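Local coordinates for serpin B3 (PDB 4ZK3), which belongs to the serpin family of protease inhibitors and, as the psoriasis-associated form Pso p27, makes a compact structure that forms large aggregates, at residues Lys106-Lys111 / Val175-Ile180; Ser292-Asp297 / Gly327-Ala332; Asn156-Asn161 / Lys331-Val336; Leu370-Gln375 / Leu382-Phe387. One frame throughout, in Å; residues are numbered along the deposited sequence.

Contact 1: Lys106-Lys111 / Val175-Ile180; sequences KLFGEK and VLVNAI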
loop_
_atom_site.group_PDB
_atom_site.type_symbol
_atom_site.label_atom_id
_atom_site.label_comp_id
_atom_site.label_asym_id
_atom_site.label_seq_id
_atom_site.Cartn_x
_atom_site.Cartn_y
_atom_site.Cartn_z
ATOM N N LYS A 106 -8.585 -10.177 -8.323
ATOM C CA LYS A 106 -8.816 -11.403 -9.046
ATOM C C LYS A 106 -8.746 -12.656 -8.175
ATOM O O LYS A 106 -7.933 -12.758 -7.298
ATOM C CB LYS A 106 -7.805 -11.542 -10.218
ATOM C CG LYS A 106 -8.179 -12.653 -11.221
ATOM C CD LYS A 106 -7.317 -12.581 -12.464
ATOM C CE LYS A 106 -7.652 -13.659 -13.472
ATOM N NZ LYS A 106 -6.987 -13.462 -14.813
ATOM N N LEU A 107 -9.623 -13.615 -8.471
ATOM C CA LEU A 107 -9.621 -14.930 -7.893
ATOM C C LEU A 107 -9.077 -15.968 -8.883
ATOM O O LEU A 107 -9.606 -16.168 -9.959
ATOM C CB LEU A 107 -11.025 -15.300 -7.400
ATOM C CG LEU A 107 -11.222 -16.761 -6.992
ATOM C CD1 LEU A 107 -10.301 -17.194 -5.883
ATOM C CD2 LEU A 107 -12.632 -17.078 -6.584
ATOM N N PHE A 108 -8.034 -16.660 -8.480
ATOM C CA PHE A 108 -7.509 -17.781 -9.228
ATOM C C PHE A 108 -7.891 -19.025 -8.389
ATOM O O PHE A 108 -7.432 -19.207 -7.264
ATOM C CB PHE A 108 -5.997 -17.727 -9.398
ATOM C CG PHE A 108 -5.490 -16.606 -10.281
ATOM C CD1 PHE A 108 -5.180 -15.338 -9.727
ATOM C CD2 PHE A 108 -5.282 -16.790 -11.622
ATOM C CE1 PHE A 108 -4.714 -14.289 -10.521
ATOM C CE2 PHE A 108 -4.782 -15.745 -12.415
ATOM C CZ PHE A 108 -4.499 -14.513 -11.856
ATOM N N GLY A 109 -8.761 -19.870 -8.931
ATOM C CA GLY A 109 -9.118 -21.075 -8.217
ATOM C C GLY A 109 -8.760 -22.331 -8.944
ATOM O O GLY A 109 -8.709 -22.352 -10.160
ATOM N N GLU A 110 -8.574 -23.399 -8.179
ATOM C CA GLU A 110 -8.396 -24.705 -8.766
ATOM C C GLU A 110 -9.548 -25.032 -9.721
ATOM O O GLU A 110 -10.733 -24.814 -9.425
ATOM C CB GLU A 110 -8.175 -25.747 -7.688
ATOM C CG GLU A 110 -8.413 -27.177 -8.168
ATOM C CD GLU A 110 -7.492 -27.644 -9.275
ATOM O OE1 GLU A 110 -6.333 -27.177 -9.366
ATOM O OE2 GLU A 110 -7.947 -28.479 -10.058
ATOM N N LYS A 111 -9.153 -25.503 -10.902
ATOM C CA LYS A 111 -10.015 -25.749 -12.043
ATOM C C LYS A 111 -11.198 -26.683 -11.711
ATOM O O LYS A 111 -12.353 -26.473 -12.127
ATOM C CB LYS A 111 -9.138 -26.412 -13.121
ATOM C CG LYS A 111 -9.494 -26.114 -14.562
ATOM C CD LYS A 111 -8.455 -26.742 -15.506
ATOM C CE LYS A 111 -8.014 -28.120 -15.003
ATOM N NZ LYS A 111 -7.587 -29.062 -16.078
ATOM N N VAL A 175 -6.044 -18.617 -4.791
ATOM C CA VAL A 175 -5.185 -17.436 -4.593
ATOM C C VAL A 175 -6.018 -16.177 -4.959
ATOM O O VAL A 175 -6.529 -16.022 -6.076
ATOM C CB VAL A 175 -3.929 -17.474 -5.449
ATOM C CG1 VAL A 175 -3.078 -16.204 -5.285
ATOM C CG2 VAL A 175 -3.103 -18.741 -5.140
ATOM N N LEU A 176 -6.205 -15.309 -3.985
ATOM C CA LEU A 176 -6.871 -14.067 -4.214
ATOM C C LEU A 176 -5.778 -13.038 -4.386
ATOM O O LEU A 176 -4.823 -13.007 -3.609
ATOM C CB LEU A 176 -7.731 -13.733 -3.026
ATOM C CG LEU A 176 -8.973 -14.602 -2.854
ATOM C CD1 LEU A 176 -9.541 -14.498 -1.458
ATOM C CD2 LEU A 176 -10.019 -14.127 -3.801
ATOM N N VAL A 177 -5.923 -12.165 -5.375
ATOM C CA VAL A 177 -4.893 -11.213 -5.671
ATOM C C VAL A 177 -5.452 -9.826 -5.872
ATOM O O VAL A 177 -6.465 -9.697 -6.481
ATOM C CB VAL A 177 -4.072 -11.676 -6.897
ATOM C CG1 VAL A 177 -2.945 -10.707 -7.137
ATOM C CG2 VAL A 177 -3.490 -13.048 -6.626
ATOM N N ASN A 178 -4.824 -8.828 -5.269
ATOM C CA ASN A 178 -5.038 -7.439 -5.571
ATOM C C ASN A 178 -3.793 -6.811 -6.191
ATOM O O ASN A 178 -2.683 -7.018 -5.707
ATOM C CB ASN A 178 -5.327 -6.605 -4.295
ATOM C CG ASN A 178 -5.476 -5.149 -4.598
ATOM O OD1 ASN A 178 -6.576 -4.703 -4.997
ATOM N ND2 ASN A 178 -4.415 -4.424 -4.521
ATOM N N ALA A 179 -3.955 -6.061 -7.284
ATOM C CA ALA A 179 -2.876 -5.233 -7.834
ATOM C C ALA A 179 -3.322 -3.791 -7.985
ATOM O O ALA A 179 -4.444 -3.512 -8.436
ATOM C CB ALA A 179 -2.418 -5.750 -9.199
ATOM N N ILE A 180 -2.423 -2.886 -7.639
ATOM C CA ILE A 180 -2.650 -1.440 -7.709
ATOM C C ILE A 180 -1.459 -0.772 -8.404
ATOM O O ILE A 180 -0.281 -1.193 -8.218
ATOM C CB ILE A 180 -2.866 -0.836 -6.297
ATOM C CG1 ILE A 180 -3.177 0.647 -6.374
ATOM C CG2 ILE A 180 -1.608 -1.013 -5.402
ATOM C CD1 ILE A 180 -3.573 1.300 -5.032
#
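K106 pairs with V177 through two backbone bonds, K106 N to V177 O and V177 N to K106 O, both 2.8 Å long, the signature of an antiparallel hydrogen-bonded pair. The CA-H of L176 also points at K106 O. Beyond the ladder the lysine chain leaves the neighbouring strand, and its NZ forms a salt bridge with E132 and a cation-pi contact with W150. L107 comes next, opposite L176 in a non-hydrogen-bonded pair. Its CG stands anti to the backbone N (chi1 170°), and L107 CD1 meets L176 CD2 at 3.7 Å as the two leucines cross obliquely. Helix 117-127 covers this face, with L120 and I123 on L107 and Y119 on L176. Strands 99-110 and 174-185 correspond to s2A and s3A of the serpin A sheet; the axes of the two short strand segments run at 157°. F108 is then bonded to V175 twice, F108 N to V175 O and V175 N to F108 O, both 2.9 Å, the former nearly straight at 173°. V175 O also lies at the ring's edge, near its plane. F108 CD1 approaches V177 CG2 at 4.2 Å, and I147 of helix 140-153 touches both of these side chains.

Contact 2: Ser292-Asp297 / Gly327-Ala332; sequences SYDLKD and GVLHKA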
loop_
_atom_site.group_PDB
_atom_site.type_symbol
_atom_site.label_atom_id
_atom_site.label_comp_id
_atom_site.label_asym_id
_atom_site.label_seq_id
_atom_site.Cartn_x
_atom_site.Cartn_y
_atom_site.Cartn_z
ATOM N N SER A 292 9.482 -6.331 -0.233
ATOM C CA SER A 292 8.591 -7.479 -0.082
ATOM C C SER A 292 8.210 -7.761 1.361
ATOM O O SER A 292 9.011 -7.607 2.227
ATOM C CB SER A 292 9.274 -8.728 -0.619
ATOM O OG SER A 292 9.567 -8.561 -1.988
ATOM N N TYR A 293 7.006 -8.280 1.601
ATOM C CA TYR A 293 6.563 -8.615 2.944
ATOM C C TYR A 293 5.887 -9.936 2.919
ATOM O O TYR A 293 4.992 -10.163 2.086
ATOM C CB TYR A 293 5.628 -7.539 3.567
ATOM C CG TYR A 293 6.266 -6.164 3.518
ATOM C CD1 TYR A 293 6.200 -5.377 2.358
ATOM C CD2 TYR A 293 7.008 -5.698 4.576
ATOM C CE1 TYR A 293 6.836 -4.160 2.318
ATOM C CE2 TYR A 293 7.651 -4.500 4.531
ATOM C CZ TYR A 293 7.543 -3.732 3.403
ATOM O OH TYR A 293 8.237 -2.566 3.355
ATOM N N ASP A 294 6.325 -10.825 3.827
ATOM C CA ASP A 294 5.548 -12.019 4.171
ATOM C C ASP A 294 4.673 -11.624 5.301
ATOM O O ASP A 294 5.176 -11.381 6.399
ATOM C CB ASP A 294 6.442 -13.166 4.639
ATOM C CG ASP A 294 5.670 -14.444 4.834
ATOM O OD1 ASP A 294 4.529 -14.403 5.364
ATOM O OD2 ASP A 294 6.220 -15.491 4.439
ATOM N N LEU A 295 3.375 -11.567 5.065
ATOM C CA LEU A 295 2.462 -10.984 6.062
ATOM C C LEU A 295 1.802 -11.937 7.049
ATOM O O LEU A 295 1.094 -11.496 7.937
ATOM C CB LEU A 295 1.368 -10.153 5.368
ATOM C CG LEU A 295 1.817 -8.919 4.581
ATOM C CD1 LEU A 295 0.615 -8.293 3.879
ATOM C CD2 LEU A 295 2.486 -7.912 5.487
ATOM N N LYS A 296 2.012 -13.227 6.877
ATOM C CA LYS A 296 1.294 -14.243 7.674
ATOM C C LYS A 296 1.476 -14.060 9.188
ATOM O O LYS A 296 0.473 -13.846 9.903
ATOM C CB LYS A 296 1.742 -15.617 7.219
ATOM C CG LYS A 296 0.998 -16.794 7.792
ATOM C CD LYS A 296 1.860 -18.019 7.506
ATOM C CE LYS A 296 1.029 -19.278 7.485
ATOM N NZ LYS A 296 1.868 -20.418 7.043
ATOM N N ASP A 297 2.721 -14.086 9.661
ATOM C CA ASP A 297 2.994 -13.976 11.130
ATOM C C ASP A 297 2.660 -12.591 11.654
ATOM O O ASP A 297 2.048 -12.451 12.733
ATOM C CB ASP A 297 4.452 -14.316 11.496
ATOM C CG ASP A 297 4.755 -15.808 11.426
ATOM O OD1 ASP A 297 3.817 -16.636 11.323
ATOM O OD2 ASP A 297 5.956 -16.148 11.450
ATOM N N GLY A 327 -0.841 -18.579 3.196
ATOM C CA GLY A 327 0.051 -17.413 3.184
ATOM C C GLY A 327 -0.587 -16.101 2.713
ATOM O O GLY A 327 -1.682 -16.068 2.174
ATOM N N VAL A 328 0.096 -15.010 2.983
ATOM C CA VAL A 328 -0.307 -13.666 2.561
ATOM C C VAL A 328 0.990 -12.941 2.267
ATOM O O VAL A 328 1.848 -12.824 3.158
ATOM C CB VAL A 328 -1.097 -12.877 3.613
ATOM C CG1 VAL A 328 -1.563 -11.508 3.061
ATOM C CG2 VAL A 328 -2.312 -13.670 4.040
ATOM N N LEU A 329 1.141 -12.543 1.007
ATOM C CA LEU A 329 2.343 -11.922 0.485
ATOM C C LEU A 329 2.040 -10.531 -0.128
ATOM O O LEU A 329 0.974 -10.317 -0.720
ATOM C CB LEU A 329 2.939 -12.785 -0.595
ATOM C CG LEU A 329 3.316 -14.207 -0.203
ATOM C CD1 LEU A 329 4.005 -14.762 -1.397
ATOM C CD2 LEU A 329 4.254 -14.225 0.981
ATOM N N HIS A 330 2.985 -9.625 0.029
ATOM C CA HIS A 330 2.890 -8.255 -0.501
ATOM C C HIS A 330 4.220 -7.836 -1.046
ATOM O O HIS A 330 5.273 -8.089 -0.419
ATOM C CB HIS A 330 2.479 -7.305 0.605
ATOM C CG HIS A 330 2.152 -5.915 0.152
ATOM N ND1 HIS A 330 0.995 -5.597 -0.543
ATOM C CD2 HIS A 330 2.805 -4.747 0.332
ATOM C CE1 HIS A 330 0.967 -4.292 -0.788
ATOM N NE2 HIS A 330 2.065 -3.767 -0.301
ATOM N N LYS A 331 4.171 -7.130 -2.164
ATOM C CA LYS A 331 5.335 -6.566 -2.781
ATOM C C LYS A 331 5.006 -5.187 -3.392
ATOM O O LYS A 331 3.968 -4.970 -3.989
ATOM C CB LYS A 331 5.837 -7.562 -3.841
ATOM C CG LYS A 331 7.264 -7.315 -4.252
ATOM C CD LYS A 331 7.795 -8.410 -5.163
ATOM C CE LYS A 331 9.195 -8.056 -5.628
ATOM N NZ LYS A 331 9.776 -9.215 -6.363
ATOM N N ALA A 332 5.936 -4.263 -3.306
ATOM C CA ALA A 332 5.656 -2.873 -3.660
ATOM C C ALA A 332 6.893 -2.196 -4.232
ATOM O O ALA A 332 8.031 -2.557 -3.887
ATOM C CB ALA A 332 5.112 -2.089 -2.455
HETATM O O HOH W 1 2.804 -15.909 3.961
#
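Y293 CD1 comes up to the edge of the H330 imidazole, near its plane, 4.0 Å from H330 CD2, with the two side chains side by side and pointing the same way. Y293 also stacks on F19. Both imidazole nitrogens are held, ND1 by T347 and NE2 by the backbone N of S30, so the ring's rotation is fixed. Behind the rings the backbones form a hydrogen-bonded pair, with Y293 N to H330 O at 2.7 Å and H330 N to Y293 O at 2.9 Å. A further bond, L295 N to V328 O, follows these, while L295 CD1 rests 3.9 Å from H330 CB. On the other face of the sheet S292 OG lies alongside the extended K331 chain, 3.5 Å from K331 CG. There too, D294 CG stands anti to the backbone N (chi1 -173°), where OD1 accepts the capping bond from K296 N (3.2 Å) at the entry to helix 296-302 and another from a water that in turn accepts from V328 N. Strands 276-294 and 325-336 match s6A and s5A of the serpin A sheet, and H330, packed on S33 and I34 of helix 31-42, occupies what is known in serpins as the shutter region.

Contact 3: Asn156-Asn161 / Lys331-Val336; sequences NEKIKN and KAFVEV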
loop_
_atom_site.group_PDB
_atom_site.type_symbol
_atom_site.label_atom_id
_atom_site.label_comp_id
_atom_site.label_asym_id
_atom_site.label_seq_id
_atom_site.Cartn_x
_atom_site.Cartn_y
_atom_site.Cartn_z
ATOM N N ASN A 156 2.506 -2.452 -14.894
ATOM C CA ASN A 156 3.499 -2.011 -15.869
ATOM C C ASN A 156 4.832 -2.812 -15.672
ATOM O O ASN A 156 5.952 -2.299 -15.740
ATOM C CB ASN A 156 3.698 -0.480 -15.769
ATOM C CG ASN A 156 4.610 0.068 -16.896
ATOM O OD1 ASN A 156 5.385 1.050 -16.731
ATOM N ND2 ASN A 156 4.537 -0.572 -18.031
ATOM N N GLU A 157 4.682 -4.098 -15.431
ATOM C CA GLU A 157 5.774 -4.983 -15.055
ATOM C C GLU A 157 6.651 -4.637 -13.893
ATOM O O GLU A 157 7.746 -5.231 -13.806
ATOM C CB GLU A 157 6.684 -5.292 -16.268
ATOM C CG GLU A 157 6.008 -6.153 -17.298
ATOM C CD GLU A 157 5.597 -5.365 -18.517
ATOM O OE1 GLU A 157 6.209 -5.632 -19.596
ATOM O OE2 GLU A 157 4.716 -4.476 -18.398
ATOM N N LYS A 158 6.204 -3.739 -12.991
ATOM C CA LYS A 158 7.040 -3.359 -11.827
ATOM C C LYS A 158 7.026 -4.341 -10.680
ATOM O O LYS A 158 7.922 -4.303 -9.827
ATOM C CB LYS A 158 6.575 -2.000 -11.233
ATOM C CG LYS A 158 6.758 -0.815 -12.175
ATOM C CD LYS A 158 8.130 -0.776 -12.854
ATOM C CE LYS A 158 8.154 0.283 -13.929
ATOM N NZ LYS A 158 9.442 0.258 -14.611
ATOM N N ILE A 159 5.943 -5.129 -10.544
ATOM C CA ILE A 159 5.892 -6.143 -9.498
ATOM C C ILE A 159 6.088 -7.495 -10.176
ATOM O O ILE A 159 5.160 -8.003 -10.828
ATOM C CB ILE A 159 4.559 -6.136 -8.727
ATOM C CG1 ILE A 159 4.325 -4.719 -8.208
ATOM C CG2 ILE A 159 4.616 -7.176 -7.623
ATOM C CD1 ILE A 159 5.383 -4.269 -7.199
ATOM N N LYS A 160 7.293 -8.020 -10.059
ATOM C CA LYS A 160 7.629 -9.333 -10.597
ATOM C C LYS A 160 7.704 -10.352 -9.531
ATOM O O LYS A 160 8.084 -10.055 -8.428
ATOM C CB LYS A 160 8.984 -9.239 -11.279
ATOM C CG LYS A 160 9.058 -8.276 -12.462
ATOM C CD LYS A 160 10.380 -8.579 -13.249
ATOM C CE LYS A 160 10.430 -7.909 -14.562
ATOM N NZ LYS A 160 10.193 -6.465 -14.356
ATOM N N ASN A 161 7.335 -11.593 -9.856
ATOM C CA ASN A 161 7.545 -12.717 -8.954
ATOM C C ASN A 161 6.819 -12.511 -7.584
ATOM O O ASN A 161 7.331 -12.827 -6.505
ATOM C CB ASN A 161 9.044 -13.060 -8.829
ATOM C CG ASN A 161 9.289 -14.466 -8.258
ATOM O OD1 ASN A 161 9.903 -14.637 -7.211
ATOM N ND2 ASN A 161 8.829 -15.476 -8.967
ATOM N N LYS A 331 4.171 -7.130 -2.164
ATOM C CA LYS A 331 5.335 -6.566 -2.781
ATOM C C LYS A 331 5.006 -5.187 -3.392
ATOM O O LYS A 331 3.968 -4.970 -3.989
ATOM C CB LYS A 331 5.837 -7.562 -3.841
ATOM C CG LYS A 331 7.264 -7.315 -4.252
ATOM C CD LYS A 331 7.795 -8.410 -5.163
ATOM C CE LYS A 331 9.195 -8.056 -5.628
ATOM N NZ LYS A 331 9.776 -9.215 -6.363
ATOM N N ALA A 332 5.936 -4.263 -3.306
ATOM C CA ALA A 332 5.656 -2.873 -3.660
ATOM C C ALA A 332 6.893 -2.196 -4.232
ATOM O O ALA A 332 8.031 -2.557 -3.887
ATOM C CB ALA A 332 5.112 -2.089 -2.455
ATOM N N PHE A 333 6.645 -1.225 -5.103
ATOM C CA PHE A 333 7.668 -0.491 -5.875
ATOM C C PHE A 333 7.286 0.979 -5.958
ATOM O O PHE A 333 6.110 1.310 -6.206
ATOM C CB PHE A 333 7.644 -1.062 -7.311
ATOM C CG PHE A 333 8.444 -0.258 -8.330
ATOM C CD1 PHE A 333 7.886 0.848 -8.989
ATOM C CD2 PHE A 333 9.731 -0.654 -8.673
ATOM C CE1 PHE A 333 8.636 1.606 -9.922
ATOM C CE2 PHE A 333 10.474 0.058 -9.663
ATOM C CZ PHE A 333 9.914 1.185 -10.279
ATOM N N VAL A 334 8.242 1.884 -5.775
ATOM C CA VAL A 334 8.017 3.274 -6.128
ATOM C C VAL A 334 9.300 3.815 -6.735
ATOM O O VAL A 334 10.410 3.467 -6.283
ATOM C CB VAL A 334 7.594 4.138 -4.871
ATOM C CG1 VAL A 334 8.625 4.072 -3.765
ATOM C CG2 VAL A 334 7.213 5.561 -5.234
ATOM N N GLU A 335 9.135 4.681 -7.722
ATOM C CA GLU A 335 10.256 5.468 -8.223
ATOM C C GLU A 335 9.824 6.894 -8.390
ATOM O O GLU A 335 8.797 7.180 -8.984
ATOM C CB GLU A 335 10.771 4.943 -9.583
ATOM C CG GLU A 335 11.965 5.761 -10.089
ATOM C CD GLU A 335 12.692 5.182 -11.271
ATOM O OE1 GLU A 335 12.109 4.378 -12.012
ATOM O OE2 GLU A 335 13.860 5.574 -11.447
ATOM N N VAL A 336 10.665 7.795 -7.931
ATOM C CA VAL A 336 10.468 9.234 -8.070
ATOM C C VAL A 336 11.551 9.827 -8.997
ATOM O O VAL A 336 12.723 9.525 -8.858
ATOM C CB VAL A 336 10.513 9.816 -6.621
ATOM C CG1 VAL A 336 10.740 11.317 -6.572
ATOM C CG2 VAL A 336 9.209 9.442 -5.916
HETATM O O HOH W 2 9.449 -7.016 -8.768
HETATM O O HOH W 3 9.354 -11.701 -5.342
#
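K331 extends from strand 325-336, s5A of the serpin A sheet, to the backbone of K160 in the loop that follows helix 140-153 (helix F) and crosses over that sheet. The polar part centres on its ammonium group. K331 NZ donates to K160 O at 2.8 Å, approaching almost in line with the C=O bond. A water 2.7 Å from K331 NZ accepts from it and donates to N161 O, and a second water, which accepts from K160 N, accepts only weakly from K331 NZ. The loop ties itself down as well, through a bond from K160 NZ to E157 O. Apolar contact comes mainly from I159: its CD1 sits 3.9 Å from F333 CB, while its CG2 branch meets K331 CB at 4.0 Å, the two side chains running past each other in opposite directions. I159 CD1 also touches the strand backbone, 3.6 Å from K331 O. I159 and K158 touch A344 of strand 340-351, which lies between 325-336 and 174-185, as expected for an inserted reactive-centre loop. The remaining interaction is CH-pi. A bend at chi2 (-46°) lays the methylenes of K158 across the F333 ring, and K158 CD stands 3.9 Å from the F333 ring centroid, 20° off the ring normal.

Contact 4: Leu370-Gln375 / Leu382-Phe387; sequences LFFIRQ and LFYGRF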
loop_
_atom_site.group_PDB
_atom_site.type_symbol
_atom_site.label_atom_id
_atom_site.label_comp_id
_atom_site.label_asym_id
_atom_site.label_seq_id
_atom_site.Cartn_x
_atom_site.Cartn_y
_atom_site.Cartn_z
ATOM N N LEU A 370 9.459 10.294 5.889
ATOM C CA LEU A 370 8.248 9.539 5.573
ATOM C C LEU A 370 7.494 10.133 4.388
ATOM O O LEU A 370 7.572 11.320 4.125
ATOM C CB LEU A 370 7.335 9.438 6.772
ATOM C CG LEU A 370 8.028 8.971 8.051
ATOM C CD1 LEU A 370 7.190 9.361 9.287
ATOM C CD2 LEU A 370 8.322 7.483 8.063
ATOM N N PHE A 371 6.846 9.306 3.580
ATOM C CA PHE A 371 6.147 9.879 2.466
ATOM C C PHE A 371 4.963 8.985 2.185
ATOM O O PHE A 371 4.959 7.764 2.533
ATOM C CB PHE A 371 7.092 10.066 1.259
ATOM C CG PHE A 371 7.620 8.754 0.698
ATOM C CD1 PHE A 371 8.718 8.115 1.283
ATOM C CD2 PHE A 371 7.035 8.158 -0.414
ATOM C CE1 PHE A 371 9.206 6.894 0.818
ATOM C CE2 PHE A 371 7.510 6.906 -0.882
ATOM C CZ PHE A 371 8.593 6.274 -0.242
ATOM N N PHE A 372 3.964 9.551 1.533
ATOM C CA PHE A 372 2.825 8.758 1.083
ATOM C C PHE A 372 2.123 9.412 -0.066
ATOM O O PHE A 372 2.296 10.618 -0.303
ATOM C CB PHE A 372 1.872 8.424 2.232
ATOM C CG PHE A 372 1.197 9.599 2.858
ATOM C CD1 PHE A 372 -0.006 10.070 2.361
ATOM C CD2 PHE A 372 1.733 10.193 4.006
ATOM C CE1 PHE A 372 -0.643 11.127 2.993
ATOM C CE2 PHE A 372 1.116 11.265 4.634
ATOM C CZ PHE A 372 -0.103 11.724 4.145
ATOM N N ILE A 373 1.379 8.576 -0.803
ATOM C CA ILE A 373 0.610 9.012 -1.938
ATOM C C ILE A 373 -0.860 8.880 -1.561
ATOM O O ILE A 373 -1.340 7.797 -1.232
ATOM C CB ILE A 373 0.954 8.238 -3.215
ATOM C CG1 ILE A 373 2.412 8.516 -3.642
ATOM C CG2 ILE A 373 -0.011 8.605 -4.351
ATOM C CD1 ILE A 373 2.948 7.521 -4.645
ATOM N N ARG A 374 -1.569 9.988 -1.673
ATOM C CA ARG A 374 -2.939 10.137 -1.266
ATOM C C ARG A 374 -3.840 10.498 -2.437
ATOM O O ARG A 374 -3.506 11.383 -3.230
ATOM C CB ARG A 374 -3.010 11.265 -0.244
ATOM C CG ARG A 374 -4.398 11.489 0.375
ATOM C CD ARG A 374 -4.324 12.629 1.425
ATOM N NE ARG A 374 -4.093 13.938 0.779
ATOM C CZ ARG A 374 -3.623 15.039 1.397
ATOM N NH1 ARG A 374 -3.335 15.051 2.704
ATOM N NH2 ARG A 374 -3.468 16.162 0.693
ATOM N N GLN A 375 -5.019 9.876 -2.477
ATOM C CA GLN A 375 -6.115 10.293 -3.395
ATOM C C GLN A 375 -6.913 11.391 -2.667
ATOM O O GLN A 375 -7.457 11.188 -1.570
ATOM C CB GLN A 375 -6.901 9.116 -3.899
ATOM C CG GLN A 375 -8.405 9.251 -3.940
ATOM C CD GLN A 375 -8.954 9.445 -5.288
ATOM O OE1 GLN A 375 -8.672 8.685 -6.204
ATOM N NE2 GLN A 375 -9.792 10.436 -5.420
ATOM N N LEU A 382 -2.979 5.519 -0.538
ATOM C CA LEU A 382 -2.799 4.364 -1.426
ATOM C C LEU A 382 -1.459 3.645 -1.195
ATOM O O LEU A 382 -1.382 2.410 -1.390
ATOM C CB LEU A 382 -2.875 4.825 -2.880
ATOM C CG LEU A 382 -4.195 5.530 -3.279
ATOM C CD1 LEU A 382 -4.128 6.093 -4.670
ATOM C CD2 LEU A 382 -5.441 4.742 -3.083
ATOM N N PHE A 383 -0.432 4.432 -0.855
ATOM C CA PHE A 383 0.919 3.923 -0.696
ATOM C C PHE A 383 1.567 4.729 0.410
ATOM O O PHE A 383 1.308 5.955 0.544
ATOM C CB PHE A 383 1.817 4.120 -1.952
ATOM C CG PHE A 383 1.292 3.470 -3.244
ATOM C CD1 PHE A 383 1.607 2.154 -3.589
ATOM C CD2 PHE A 383 0.505 4.241 -4.126
ATOM C CE1 PHE A 383 1.155 1.622 -4.809
ATOM C CE2 PHE A 383 -0.002 3.699 -5.303
ATOM C CZ PHE A 383 0.332 2.385 -5.653
ATOM N N TYR A 384 2.427 4.046 1.186
ATOM C CA TYR A 384 3.071 4.661 2.356
ATOM C C TYR A 384 4.466 4.096 2.511
ATOM O O TYR A 384 4.688 2.921 2.268
ATOM C CB TYR A 384 2.257 4.395 3.652
ATOM C CG TYR A 384 2.720 5.148 4.862
ATOM C CD1 TYR A 384 3.699 4.646 5.689
ATOM C CD2 TYR A 384 2.192 6.414 5.164
ATOM C CE1 TYR A 384 4.098 5.339 6.806
ATOM C CE2 TYR A 384 2.620 7.136 6.267
ATOM C CZ TYR A 384 3.603 6.612 7.053
ATOM O OH TYR A 384 4.014 7.290 8.181
ATOM N N GLY A 385 5.389 4.937 2.946
ATOM C CA GLY A 385 6.772 4.541 2.977
ATOM C C GLY A 385 7.695 5.343 3.828
ATOM O O GLY A 385 7.366 6.441 4.299
ATOM N N ARG A 386 8.864 4.755 4.051
ATOM C CA ARG A 386 9.964 5.428 4.718
ATOM C C ARG A 386 11.209 5.241 3.873
ATOM O O ARG A 386 11.533 4.093 3.450
ATOM C CB ARG A 386 10.261 4.830 6.089
ATOM C CG ARG A 386 11.579 5.390 6.665
ATOM C CD ARG A 386 11.898 4.813 7.995
ATOM N NE ARG A 386 12.420 3.500 7.882
ATOM C CZ ARG A 386 12.408 2.565 8.843
ATOM N NH1 ARG A 386 11.830 2.745 10.020
ATOM N NH2 ARG A 386 12.988 1.402 8.599
ATOM N N PHE A 387 11.831 6.355 3.545
ATOM C CA PHE A 387 13.120 6.364 2.839
ATOM C C PHE A 387 14.244 6.676 3.811
ATOM O O PHE A 387 14.375 7.807 4.234
ATOM C CB PHE A 387 13.129 7.451 1.789
ATOM C CG PHE A 387 14.319 7.368 0.856
ATOM C CD1 PHE A 387 14.444 6.303 -0.031
ATOM C CD2 PHE A 387 15.333 8.345 0.902
ATOM C CE1 PHE A 387 15.532 6.231 -0.886
ATOM C CE2 PHE A 387 16.407 8.287 0.028
ATOM C CZ PHE A 387 16.500 7.221 -0.864
#
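Strands 369-375 and 380-387 form a beta hairpin, s4B and s5B of the serpin B sheet, and F371 and G385 pair within it through F371 N to G385 O (3.0 Å) and G385 N to F371 O (2.9 Å). Further toward the turn, L382 and F383 both face I373 in a classic beta bulge: I373 O accepts from L382 N, and I373 N donates to F383 O, each at 2.9 Å. On the face that carries F371, I373 and F383, I373 CD1 touches F383 CD2 at 4.1 Å, the two side chains pointing the same way. The opposite face carries F372 and Y384, whose rings are within 18° of parallel but displaced, centroids 6.0 Å apart, too far for much overlap; F372 CB meets Y384 CD2 at 3.6 Å. There too L370 CD2 packs on R386 CB, while the guanidinium group turns to E258 and the backbone O of N25. F371 CG stands between the backbone N and the carbonyl carbon (chi1 64°), which folds the ring over the neighbouring strand, with G385 CA above one face, 4.3 Å from the F371 ring centroid.

How the contacts relate
Contacts 1 and 4 are buried strand pairings, whereas contacts 2 and 3 are only partly buried. Contacts 2 and 3 share K331 and A332 on strand 325-336: contact 2 joins it edge to edge to strand 276-294, and contact 3 lays an irregular loop across it. Their chemistry differs accordingly, a backbone ladder with a water bridge and capping bond in one, a lysine-to-carbonyl bond and CH-pi packing in the other. Contact 1 belongs to the same A sheet, on the far side of strand 340-351. Contact 4, rich in aromatics, lies in the B sheet and meets contacts 1 and 3, but not contact 2, through apolar atoms: I180 CG2 on F383 CE1 (3.9 Å) and V334 CG1 on F371 CZ (4.2 Å).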